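Local coordinates for protein titin heart isoform N2-B (Homo sapiens, PDB 2BK8) that forms part of the giant elastic filament of the muscle sarcomere, contributing here an immunoglobulin-like domain from its M-band region, at residues Ile8-Gly13 and Tyr87-Val92; Gly16-Tyr21 and Ile59-Asp64; Tyr28-Gln33 and Val78-Glu83. One frame throughout, in Å; residues are numbered along the deposited sequence. Where two conformers were deposited one is given.

Overall arrangement
The three contacts belong to one immunoglobulin I-set beta-sandwich and come from both of its sheets. Contact 1 pairs strand 11-13 with strand 83-92 at the edge of one sheet; contact 2 pairs strands 19-26 and 57-62 in the other. Their centres lie about 10 Å apart, and a probable hydrogen bond of 2.9 Å from Tyr21 OH to Glu89 O ties one sheet to the other. Contact 3 joins two loops about 26 Å from both, centre to centre. Contacts 2 and 3 fall between the segments of contact 1 and interleave along the chain. Because contact 3 lies across the chain's centre from contacts 1 and 2, strands far apart in sequence are joined toward both ends of the domain.

Contact 1 (Ile8-Gly13 and Tyr87-Val92); sequences IMHAVG and YAELFV
Ala11 and Phe91 share the central backbone bond of this parallel pairing, Phe91 N donating to Ala11 O at 2.9 Å. Ala11 N in turn reaches Glu89 O at 3.1 Å and Gly13 N reaches Phe91 O at 3.0 Å. One step earlier a side chain takes over the ladder: with its CG beside the backbone N (chi1 -56°), the His10 ring swings back to the partner strand, and its ND1 accepts from Glu89 N at 3.0 Å, consistent with a neutral ring protonated on NE2. Beyond it, a water links Ile8 N to Tyr87 O.

Pairing of the strand 11-13 with the C-terminal strand 83-92 is the parallel A'-G edge of the I-set fold, the N-terminal chain having crossed from the opposite sheet.

Among the aromatic groups, Phe91 turns its edge to the face of His10 in an offset edge-to-face pair, planes 64° apart. The branched Ile8 packs through CG2 on the small Ala88 CB at 3.6 Å; at Gly13 a CB would probably lie tight against Leu90 CD2. The carboxylate of Glu89 leads away from the pairing, to Thr72 and Arg96.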
# COMPACT_ATOMS: atom_id res chain seq x y z
N ILE A 8 -1.86 6.17 -6.14
CA ILE A 8 -0.69 5.31 -5.96
C ILE A 8 -0.34 4.73 -7.35
O ILE A 8 -1.24 4.31 -8.10
CB ILE A 8 -0.98 4.17 -4.98
CG1 ILE A 8 -1.41 4.68 -3.59
CG2 ILE A 8 0.23 3.22 -4.83
CD1 ILE A 8 -1.97 3.55 -2.68
N MET A 9 0.95 4.75 -7.71
CA MET A 9 1.40 4.22 -9.02
C MET A 9 1.66 2.69 -9.03
O MET A 9 2.06 2.09 -8.01
CB MET A 9 2.68 4.92 -9.47
CG MET A 9 2.66 6.43 -9.41
SD MET A 9 1.29 7.17 -10.35
CE MET A 9 1.76 6.89 -12.06
N HIS A 10 1.45 2.07 -10.20
CA HIS A 10 1.72 0.63 -10.36
C HIS A 10 3.23 0.42 -10.29
O HIS A 10 3.99 1.39 -10.47
CB HIS A 10 1.17 0.09 -11.71
CG HIS A 10 -0.30 0.34 -11.93
ND1 HIS A 10 -1.26 0.00 -11.00
CD2 HIS A 10 -0.96 0.85 -12.99
CE1 HIS A 10 -2.45 0.34 -11.46
NE2 HIS A 10 -2.30 0.85 -12.67
N ALA A 11 3.65 -0.85 -10.10
CA ALA A 11 5.07 -1.27 -10.13
C ALA A 11 5.29 -2.67 -10.73
O ALA A 11 4.41 -3.54 -10.61
CB ALA A 11 5.64 -1.22 -8.70
N VAL A 12 6.45 -2.87 -11.36
CA VAL A 12 6.95 -4.20 -11.77
C VAL A 12 7.96 -4.68 -10.72
O VAL A 12 8.91 -3.96 -10.40
CB VAL A 12 7.61 -4.19 -13.15
CG1 VAL A 12 8.29 -5.56 -13.46
CG2 VAL A 12 6.61 -3.87 -14.25
N GLY A 13 7.76 -5.89 -10.21
CA GLY A 13 8.68 -6.47 -9.23
C GLY A 13 9.45 -7.58 -9.92
O GLY A 13 8.86 -8.38 -10.65
N TYR A 87 -5.72 2.31 -4.65
CA TYR A 87 -5.33 0.96 -5.13
C TYR A 87 -4.20 1.03 -6.17
O TYR A 87 -4.10 2.02 -6.90
CB TYR A 87 -6.57 0.28 -5.74
CG TYR A 87 -7.72 0.05 -4.78
CD1 TYR A 87 -7.84 -1.15 -4.10
CD2 TYR A 87 -8.69 1.03 -4.57
CE1 TYR A 87 -8.90 -1.38 -3.21
CE2 TYR A 87 -9.77 0.81 -3.68
CZ TYR A 87 -9.86 -0.40 -3.01
OH TYR A 87 -10.89 -0.68 -2.13
N ALA A 88 -3.36 -0.02 -6.25
CA ALA A 88 -2.40 -0.14 -7.36
C ALA A 88 -1.98 -1.60 -7.55
O ALA A 88 -2.21 -2.42 -6.66
CB ALA A 88 -1.18 0.76 -7.10
N GLU A 89 -1.38 -1.91 -8.71
CA GLU A 89 -1.03 -3.28 -9.08
C GLU A 89 0.46 -3.52 -8.89
O GLU A 89 1.28 -2.56 -8.98
CB GLU A 89 -1.38 -3.51 -10.55
CG GLU A 89 -2.86 -3.25 -10.85
CD GLU A 89 -3.73 -4.31 -10.19
OE1 GLU A 89 -3.61 -5.50 -10.54
OE2 GLU A 89 -4.51 -3.96 -9.29
N LEU A 90 0.82 -4.79 -8.68
CA LEU A 90 2.21 -5.26 -8.74
C LEU A 90 2.21 -6.33 -9.84
O LEU A 90 1.41 -7.28 -9.78
CB LEU A 90 2.64 -5.88 -7.39
CG LEU A 90 4.14 -6.15 -7.15
CD1 LEU A 90 4.42 -6.38 -5.64
CD2 LEU A 90 4.63 -7.32 -7.98
N PHE A 91 3.03 -6.13 -10.87
CA PHE A 91 3.20 -7.10 -11.96
C PHE A 91 4.56 -7.83 -11.81
O PHE A 91 5.59 -7.18 -11.74
CB PHE A 91 3.15 -6.43 -13.35
CG PHE A 91 2.06 -5.37 -13.49
CD1 PHE A 91 0.72 -5.73 -13.63
CD2 PHE A 91 2.41 -4.03 -13.54
CE1 PHE A 91 -0.27 -4.74 -13.76
CE2 PHE A 91 1.43 -3.03 -13.67
CZ PHE A 91 0.09 -3.39 -13.79
N VAL A 92 4.52 -9.17 -11.78
CA VAL A 92 5.70 -10.05 -11.88
C VAL A 92 5.74 -10.84 -13.20
O VAL A 92 4.74 -11.43 -13.62
CB VAL A 92 5.75 -11.05 -10.66
CG1 VAL A 92 7.03 -11.94 -10.70
CG2 VAL A 92 5.65 -10.31 -9.33
O HOH W 1 -4.57 4.97 -6.78

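Contact 2 (Gly16-Tyr21 and Ile59-Asp64); sequences GGHVKY and ILYVKD
Lys20 and Tyr61 face each other as a non-hydrogen-bonded antiparallel pair, their CA atoms 4.4 Å apart. To one side, Val19 and Val62 exchange two backbone bonds, Val62 N meeting Val19 O at 3.0 Å; to the other, Tyr21 and Leu60 do the same, with Tyr21 N 2.8 Å from Leu60 O.

The Tyr61 side chain can be followed outward from this frame. Its CB points to the outer face shared with Lys20, and an unusual chi1 of -93° tips the ring across toward strand 19-26. There CG, CD1, CE1 and CZ lie under Lys20 CB, Tyr61 CZ coming closest at 3.5 Å, and CG also nears Val19 O. Tyr61 CD2 and CE2 both lie 3.9 Å from His18 CD2, which stands at the edge of the tyrosine ring; the side chains run alongside each other, but the rings meet obliquely, planes 31° apart. Lys20 CB sits over one face, 3.5 Å from the centroid of the Tyr61 ring and 15° off its normal, a CH-pi contact. At the tip, Tyr61 OH lies 3.3 Å from Lys20 CD in one of the two deposited lysine conformers. A broad, flat phenol with a polar end thus suits this outer face, where it covers the aliphatic root of a lysine whose amine leads away. Replacing Tyr61 by an alanine would probably strip Lys20 CB of its aromatic cover and set the His18 ring free to turn.

On the inner face, Val19, Tyr21, Leu60 and Val62 are apolar or aromatic, as a sandwich interior demands. Strand 57-62 runs between strands 19-26 and 49-54; beneath it Leu60 and Tyr21 rest on Trp36 of strand 33-38, and Val19 and Tyr21 pack on Leu90 of strand 83-92.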
# COMPACT_ATOMS: atom_id res chain seq x y z
N GLY A 16 13.03 -11.83 -6.15
CA GLY A 16 14.13 -11.54 -5.21
C GLY A 16 14.43 -10.08 -4.95
O GLY A 16 15.23 -9.75 -4.07
N GLY A 17 13.78 -9.18 -5.69
CA GLY A 17 13.93 -7.75 -5.46
C GLY A 17 12.86 -7.18 -4.54
O GLY A 17 12.22 -7.92 -3.77
N HIS A 18 12.66 -5.85 -4.62
CA HIS A 18 11.62 -5.16 -3.87
C HIS A 18 10.84 -4.13 -4.74
O HIS A 18 11.30 -3.78 -5.84
CB HIS A 18 12.23 -4.50 -2.61
CG HIS A 18 13.07 -3.28 -2.89
ND1 HIS A 18 14.43 -3.34 -3.09
CD2 HIS A 18 12.74 -1.96 -2.98
CE1 HIS A 18 14.91 -2.13 -3.31
NE2 HIS A 18 13.91 -1.27 -3.23
N VAL A 19 9.68 -3.66 -4.26
CA VAL A 19 8.98 -2.50 -4.85
C VAL A 19 8.46 -1.63 -3.70
O VAL A 19 8.42 -2.10 -2.56
CB VAL A 19 7.80 -2.87 -5.80
CG1 VAL A 19 8.27 -3.80 -6.95
CG2 VAL A 19 6.61 -3.47 -5.03
N LYS A 20 8.05 -0.39 -3.99
CA LYS A 20 7.44 0.49 -2.99
C LYS A 20 6.15 1.07 -3.52
O LYS A 20 6.00 1.26 -4.74
CB LYS A 20 8.40 1.65 -2.65
CG LYS A 20 8.89 2.45 -3.87
CD LYS A 20 9.53 3.81 -3.52
CE LYS A 20 9.38 4.85 -4.65
NZ LYS A 20 9.52 4.28 -6.03
N TYR A 21 5.24 1.39 -2.59
CA TYR A 21 4.03 2.13 -2.88
C TYR A 21 3.94 3.35 -1.94
O TYR A 21 4.12 3.23 -0.73
CB TYR A 21 2.76 1.25 -2.75
CG TYR A 21 2.75 0.16 -3.79
CD1 TYR A 21 2.39 0.42 -5.13
CD2 TYR A 21 3.18 -1.14 -3.47
CE1 TYR A 21 2.42 -0.60 -6.10
CE2 TYR A 21 3.19 -2.13 -4.41
CZ TYR A 21 2.83 -1.85 -5.72
OH TYR A 21 2.90 -2.88 -6.65
N ILE A 59 3.76 4.69 3.37
CA ILE A 59 4.71 3.97 2.53
C ILE A 59 4.72 2.46 2.83
O ILE A 59 4.87 2.05 4.00
CB ILE A 59 6.17 4.55 2.64
CG1 ILE A 59 6.20 6.06 2.36
CG2 ILE A 59 7.15 3.76 1.78
CD1 ILE A 59 7.62 6.70 2.51
N LEU A 60 4.48 1.67 1.80
CA LEU A 60 4.60 0.21 1.86
C LEU A 60 5.77 -0.27 1.00
O LEU A 60 5.82 -0.03 -0.20
CB LEU A 60 3.29 -0.49 1.39
CG LEU A 60 3.44 -2.02 1.15
CD1 LEU A 60 3.63 -2.80 2.47
CD2 LEU A 60 2.21 -2.56 0.39
N TYR A 61 6.71 -0.96 1.63
CA TYR A 61 7.80 -1.61 0.91
C TYR A 61 7.63 -3.13 0.96
O TYR A 61 7.56 -3.71 2.04
CB TYR A 61 9.15 -1.23 1.50
CG TYR A 61 9.80 -0.05 0.83
CD1 TYR A 61 9.34 1.23 1.08
CD2 TYR A 61 10.87 -0.21 -0.04
CE1 TYR A 61 9.93 2.33 0.49
CE2 TYR A 61 11.47 0.89 -0.66
CZ TYR A 61 10.98 2.16 -0.39
OH TYR A 61 11.56 3.30 -0.94
N VAL A 62 7.57 -3.75 -0.22
CA VAL A 62 7.46 -5.23 -0.34
C VAL A 62 8.79 -5.87 -0.70
O VAL A 62 9.36 -5.52 -1.74
CB VAL A 62 6.44 -5.65 -1.43
CG1 VAL A 62 6.30 -7.19 -1.45
CG2 VAL A 62 5.07 -4.95 -1.24
N LYS A 63 9.28 -6.81 0.14
CA LYS A 63 10.60 -7.46 0.03
C LYS A 63 10.57 -8.88 -0.55
O LYS A 63 9.53 -9.52 -0.56
CB LYS A 63 11.27 -7.53 1.41
CG LYS A 63 11.82 -6.21 1.93
CD LYS A 63 10.80 -5.08 1.79
CE LYS A 63 11.48 -3.87 1.21
NZ LYS A 63 10.70 -2.65 1.49
N ASP A 64 11.75 -9.38 -0.96
CA ASP A 64 11.93 -10.76 -1.45
C ASP A 64 10.82 -11.18 -2.40
O ASP A 64 10.08 -12.12 -2.15
CB ASP A 64 12.02 -11.76 -0.27
CG ASP A 64 13.20 -11.52 0.62
OD1 ASP A 64 14.34 -11.74 0.17
OD2 ASP A 64 12.99 -11.15 1.80

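Contact 3 (Tyr28-Gln33 and Val78-Glu83); sequences YDQSTQ and VNDYGE
Gln33 and Val78 form an antiparallel hydrogen-bonded pair, Gln33 N to Val78 O at 2.8 Å and Val78 N to Gln33 O at 3.0 Å, from which a type I turn, Asp29 to Thr32, and the bend 79-82 lean against each other. In immunoglobulin terms these are the BC and FG loops, the counterparts of CDR1 and CDR3 in antibody variable domains.

Ser31 carries the crossing. A chi1 of 81° turns its OG back between its own N and carbonyl carbon, where it accepts from Asp80 N at 3.0 Å and donates a hydrogen bond to Asp29 OD1, 3.1 Å from Ser31 OG. That donor arrives on the syn side, whereas Ser31 N, 2.9 Å from Asp29 OD1, comes from 48° above the carboxylate plane and closes an Asx turn. Asn79 does similar work in its own loop: Asn79 OD1 receives Tyr81 N and Gly82 N from the same face of its amide. Its ND2 is buried without a partner, lying 3.7 Å from Asp29 OD1. Thr32 OG1 closes the first loop, taking Asp29 N at 2.9 Å.

Short polar side chains suit such bends because they can stand in for missing backbone partners. The carboxylate of Asp29 probably polarises the Ser31 hydroxyl, making it a better acceptor for Asp80 N. Across these loops backbone and polar groups make the hydrogen bonds, and none of the touching residues is fully buried.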
# COMPACT_ATOMS: atom_id res chain seq x y z
N TYR A 28 -5.35 14.79 6.69
CA TYR A 28 -5.02 13.94 7.83
C TYR A 28 -5.04 14.72 9.15
O TYR A 28 -4.86 15.95 9.18
CB TYR A 28 -3.66 13.28 7.60
CG TYR A 28 -2.51 14.26 7.47
CD1 TYR A 28 -1.81 14.69 8.60
CD2 TYR A 28 -2.15 14.79 6.23
CE1 TYR A 28 -0.77 15.61 8.49
CE2 TYR A 28 -1.10 15.69 6.11
CZ TYR A 28 -0.42 16.10 7.23
OH TYR A 28 0.61 17.01 7.12
N ASP A 29 -5.29 14.01 10.25
CA ASP A 29 -5.21 14.60 11.60
C ASP A 29 -4.76 13.57 12.65
O ASP A 29 -4.28 12.47 12.29
CB ASP A 29 -6.52 15.31 11.99
CG ASP A 29 -7.70 14.35 12.16
OD1 ASP A 29 -7.52 13.12 12.27
OD2 ASP A 29 -8.84 14.86 12.23
N GLN A 30 -4.91 13.92 13.93
CA GLN A 30 -4.46 13.06 15.03
C GLN A 30 -5.20 11.73 15.14
O GLN A 30 -4.72 10.83 15.82
CB GLN A 30 -4.47 13.80 16.40
CG GLN A 30 -5.85 14.17 16.97
CD GLN A 30 -6.50 13.06 17.81
OE1 GLN A 30 -5.85 12.41 18.63
NE2 GLN A 30 -7.80 12.86 17.61
N SER A 31 -6.37 11.62 14.50
CA SER A 31 -7.11 10.35 14.54
C SER A 31 -6.87 9.42 13.33
O SER A 31 -7.34 8.27 13.31
CB SER A 31 -8.62 10.61 14.77
OG SER A 31 -9.27 10.97 13.57
N THR A 32 -6.12 9.89 12.34
CA THR A 32 -5.87 9.13 11.12
C THR A 32 -5.08 7.83 11.39
O THR A 32 -4.03 7.88 12.03
CB THR A 32 -5.11 9.99 10.08
OG1 THR A 32 -5.84 11.19 9.85
CG2 THR A 32 -4.93 9.23 8.77
N GLN A 33 -5.62 6.68 10.94
CA GLN A 33 -4.96 5.35 11.02
C GLN A 33 -4.92 4.72 9.61
O GLN A 33 -5.91 4.73 8.89
CB GLN A 33 -5.69 4.39 11.99
CG GLN A 33 -5.12 2.94 12.00
CD GLN A 33 -5.94 1.95 12.83
OE1 GLN A 33 -7.04 1.54 12.44
NE2 GLN A 33 -5.38 1.55 13.98
N VAL A 78 -8.50 5.70 7.63
CA VAL A 78 -9.68 5.88 8.49
C VAL A 78 -9.39 6.91 9.56
O VAL A 78 -8.34 6.87 10.20
CB VAL A 78 -10.10 4.54 9.19
CG1 VAL A 78 -11.31 4.74 10.10
CG2 VAL A 78 -10.40 3.47 8.17
N ASN A 79 -10.32 7.86 9.72
CA ASN A 79 -10.36 8.73 10.90
C ASN A 79 -11.73 8.87 11.54
O ASN A 79 -12.64 8.08 11.25
CB ASN A 79 -9.69 10.10 10.68
CG ASN A 79 -10.46 11.01 9.75
OD1 ASN A 79 -11.45 10.63 9.13
ND2 ASN A 79 -9.97 12.24 9.63
N ASP A 80 -11.86 9.88 12.40
CA ASP A 80 -13.07 10.16 13.19
C ASP A 80 -14.24 10.68 12.36
O ASP A 80 -15.35 10.89 12.89
CB ASP A 80 -12.72 11.17 14.28
CG ASP A 80 -12.03 10.54 15.49
OD1 ASP A 80 -11.90 9.30 15.56
OD2 ASP A 80 -11.64 11.30 16.40
N TYR A 81 -13.99 10.94 11.09
CA TYR A 81 -14.99 11.56 10.21
C TYR A 81 -15.44 10.64 9.08
O TYR A 81 -16.57 10.75 8.61
CB TYR A 81 -14.46 12.89 9.65
CG TYR A 81 -14.25 13.94 10.72
CD1 TYR A 81 -15.34 14.47 11.42
CD2 TYR A 81 -12.98 14.40 11.03
CE1 TYR A 81 -15.15 15.43 12.41
CE2 TYR A 81 -12.78 15.37 12.02
CZ TYR A 81 -13.87 15.88 12.70
OH TYR A 81 -13.69 16.83 13.68
N GLY A 82 -14.55 9.76 8.64
CA GLY A 82 -14.89 8.78 7.61
C GLY A 82 -13.68 7.98 7.17
O GLY A 82 -12.77 7.74 7.96
N GLU A 83 -13.69 7.56 5.91
CA GLU A 83 -12.61 6.74 5.35
C GLU A 83 -12.48 6.96 3.84
O GLU A 83 -13.38 7.55 3.22
CB GLU A 83 -12.83 5.27 5.70
CG GLU A 83 -13.90 4.52 4.92
CD GLU A 83 -13.91 3.03 5.25
OE1 GLU A 83 -14.25 2.67 6.40
OE2 GLU A 83 -13.57 2.23 4.36